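Local coordinates for Gp26 (Listeria phage P40, PDB 4JZ5), which probably hydrolyses glycosidic bonds in the peptidoglycan of the Listeria cell wall, as the family 25 glycoside hydrolase domain of a phage endolysin, at residues L149-D153 with S154-T158. Sequence-based numbering, arbitrary orientation.
Sequences LYAGD and SFWKT
Trp156 turns one indole face to Leu149 and its edge to the strand backbone where, in a beta-alpha-beta unit of the family 25 glycoside hydrolase barrel, strand 147-152 turns into helix 153-158. The short strand and helix segments run at 108° to each other, and Gly152 holds the N-cap position. A chi1 of -173° sets Trp156 CG beside its own carbonyl carbon and swings the six-membered ring toward Leu149, whose CD2 lies over one face, 4.0 Å from Trp156 CH2. Leu149 O meets the ring edge in plane, 3.4 Å from Trp156 CZ3, and Ala151 N approaches the same edge. Ala151 CB touches both aromatics, 3.9 Å from Phe155 CD1 and 4.0 Å from Trp156 CE3, meeting the Phe155 ring obliquely. The indole is tied down by its NE1, which donates to Asp162 OD1. In the deposited conformer given here, Asp153 OD2 makes a salt bridge with Arg173 NH1 and accepts a hydrogen bond from the backbone N of Ser186, while Ser186 OG is the partner of Lys157 NZ. Backbone bonds fix the first turn: Lys157 N donates to Asp153 O at 3.1 Å, and Trp156 N to Gly152 O at 2.8 Å, nearly in line with the carbonyl (C=O...N 168°).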
ATOM      1  N   LEU A 149       3.323  -6.884   1.354  1.00  4.32           N
ATOM      2  CA  LEU A 149       3.880  -6.416   2.610  1.00  4.62           C
ATOM      3  C   LEU A 149       4.745  -5.202   2.327  1.00  4.11           C
ATOM      4  O   LEU A 149       5.557  -5.219   1.411  1.00  4.58           O
ATOM      5  CB  LEU A 149       4.716  -7.518   3.247  1.00  4.73           C
ATOM      6  CG  LEU A 149       5.392  -7.191   4.573  1.00  5.00           C
ATOM      7  CD1 LEU A 149       4.398  -6.867   5.667  1.00  5.73           C
ATOM      8  CD2 LEU A 149       6.277  -8.361   4.982  1.00  7.09           C
ATOM      9  N   TYR A 150       4.554  -4.160   3.145  1.00  4.76           N
ATOM     10  CA  TYR A 150       5.306  -2.912   3.048  1.00  4.16           C
ATOM     11  C   TYR A 150       6.021  -2.611   4.351  1.00  4.29           C
ATOM     12  O   TYR A 150       5.432  -2.691   5.425  1.00  5.02           O
ATOM     13  CB  TYR A 150       4.364  -1.742   2.726  1.00  4.29           C
ATOM     14  CG  TYR A 150       4.961  -0.366   2.942  1.00  4.56           C
ATOM     15  CD1 TYR A 150       4.947   0.235   4.204  1.00  5.25           C
ATOM     16  CD2 TYR A 150       5.527   0.336   1.884  1.00  5.03           C
ATOM     17  CE1 TYR A 150       5.480   1.480   4.407  1.00  5.65           C
ATOM     18  CE2 TYR A 150       6.072   1.588   2.081  1.00  5.03           C
ATOM     19  CZ  TYR A 150       6.038   2.163   3.345  1.00  5.12           C
ATOM     20  OH  TYR A 150       6.557   3.410   3.593  1.00  7.02           O
ATOM     21  N   ALA A 151       7.277  -2.178   4.221  1.00  4.93           N
ATOM     22  CA  ALA A 151       8.010  -1.536   5.306  1.00  5.62           C
ATOM     23  C   ALA A 151       9.220  -0.831   4.702  1.00  5.28           C
ATOM     24  O   ALA A 151       9.586  -1.048   3.535  1.00  5.48           O
ATOM     25  CB  ALA A 151       8.449  -2.545   6.355  1.00  6.80           C
ATOM     26  N   GLY A 152       9.844   0.050   5.475  1.00  6.26           N
ATOM     27  CA  GLY A 152      11.131   0.586   5.094  1.00  6.84           C
ATOM     28  C   GLY A 152      12.214  -0.486   5.119  1.00  6.62           C
ATOM     29  O   GLY A 152      12.127  -1.467   5.860  1.00  6.53           O
ATOM     30  N   ASP A 153      13.216  -0.260   4.280  0.51  7.59           N
ATOM     31  CA  ASP A 153      14.401  -1.094   4.131  0.51  7.54           C
ATOM     32  C   ASP A 153      14.946  -1.619   5.470  0.51  9.71           C
ATOM     33  O   ASP A 153      14.986  -2.822   5.707  0.51  8.93           O
ATOM     34  CB  ASP A 153      15.448  -0.245   3.399  0.51  8.35           C
ATOM     35  CG  ASP A 153      16.666  -1.031   2.955  0.51 12.14           C
ATOM     36  OD1 ASP A 153      16.773  -2.246   3.219  0.51 13.03           O
ATOM     37  OD2 ASP A 153      17.543  -0.404   2.325  0.51 16.18           O
ATOM     38  N   SER A 154      15.357  -0.702   6.336  1.00  8.57           N
ATOM     39  CA  SER A 154      15.980  -1.034   7.611  1.00  9.30           C
ATOM     40  C   SER A 154      15.036  -1.808   8.532  1.00  8.81           C
ATOM     41  O   SER A 154      15.432  -2.807   9.130  1.00  9.42           O
ATOM     42  CB  SER A 154      16.449   0.232   8.312  1.00 10.30           C
ATOM     43  OG  SER A 154      17.021  -0.080   9.569  1.00 17.12           O
ATOM     44  N   PHE A 155      13.804  -1.335   8.667  1.00  8.27           N
ATOM     45  CA  PHE A 155      12.830  -2.018   9.504  1.00  8.47           C
ATOM     46  C   PHE A 155      12.625  -3.449   9.007  1.00  7.70           C
ATOM     47  O   PHE A 155      12.561  -4.401   9.797  1.00  8.20           O
ATOM     48  CB  PHE A 155      11.504  -1.267   9.493  1.00  8.69           C
ATOM     49  CG  PHE A 155      10.486  -1.844  10.423  1.00  8.34           C
ATOM     50  CD1 PHE A 155       9.739  -2.943  10.049  1.00  8.41           C
ATOM     51  CD2 PHE A 155      10.302  -1.308  11.683  1.00 10.47           C
ATOM     52  CE1 PHE A 155       8.815  -3.487  10.917  1.00 10.53           C
ATOM     53  CE2 PHE A 155       9.369  -1.853  12.563  1.00 11.78           C
ATOM     54  CZ  PHE A 155       8.623  -2.943  12.167  1.00 11.40           C
ATOM     55  N   TRP A 156      12.511  -3.605   7.694  1.00  7.16           N
ATOM     56  CA  TRP A 156      12.282  -4.909   7.082  1.00  7.47           C
ATOM     57  C   TRP A 156      13.394  -5.877   7.474  1.00  8.19           C
ATOM     58  O   TRP A 156      13.137  -7.002   7.913  1.00  8.79           O
ATOM     59  CB  TRP A 156      12.224  -4.726   5.563  1.00  7.07           C
ATOM     60  CG  TRP A 156      11.842  -5.929   4.751  1.00  7.43           C
ATOM     61  CD1 TRP A 156      12.544  -7.091   4.626  1.00  8.57           C
ATOM     62  CD2 TRP A 156      10.693  -6.062   3.916  1.00  6.83           C
ATOM     63  NE1 TRP A 156      11.882  -7.957   3.785  1.00  7.94           N
ATOM     64  CE2 TRP A 156      10.748  -7.340   3.326  1.00  6.78           C
ATOM     65  CE3 TRP A 156       9.616  -5.225   3.610  1.00  6.06           C
ATOM     66  CZ2 TRP A 156       9.753  -7.805   2.463  1.00  7.60           C
ATOM     67  CZ3 TRP A 156       8.641  -5.690   2.743  1.00  7.04           C
ATOM     68  CH2 TRP A 156       8.716  -6.964   2.184  1.00  7.22           C
ATOM     69  N   LYS A 157      14.634  -5.440   7.330  1.00  8.62           N
ATOM     70  CA  LYS A 157      15.770  -6.283   7.661  1.00 10.28           C
ATOM     71  C   LYS A 157      15.792  -6.644   9.139  1.00  9.57           C
ATOM     72  O   LYS A 157      16.015  -7.804   9.505  1.00 10.87           O
ATOM     73  CB  LYS A 157      17.073  -5.571   7.297  1.00 11.70           C
ATOM     74  CG  LYS A 157      17.309  -5.455   5.798  1.00 12.62           C
ATOM     75  CD  LYS A 157      18.684  -4.916   5.458  1.00 15.89           C
ATOM     76  CE  LYS A 157      18.859  -3.477   5.893  1.00 18.65           C
ATOM     77  NZ  LYS A 157      20.140  -2.903   5.381  1.00 23.56           N
ATOM     78  N   THR A 158      15.588  -5.650   9.998  1.00  9.64           N
ATOM     79  CA  THR A 158      15.763  -5.862  11.431  1.00  9.27           C
ATOM     80  C   THR A 158      14.587  -6.543  12.117  1.00  8.66           C
ATOM     81  O   THR A 158      14.677  -6.856  13.303  1.00 10.50           O
ATOM     82  CB  THR A 158      16.083  -4.545  12.165  1.00  9.74           C
ATOM     83  OG1 THR A 158      14.975  -3.644  12.045  1.00 10.37           O
ATOM     84  CG2 THR A 158      17.364  -3.914  11.617  1.00 10.75           C
TER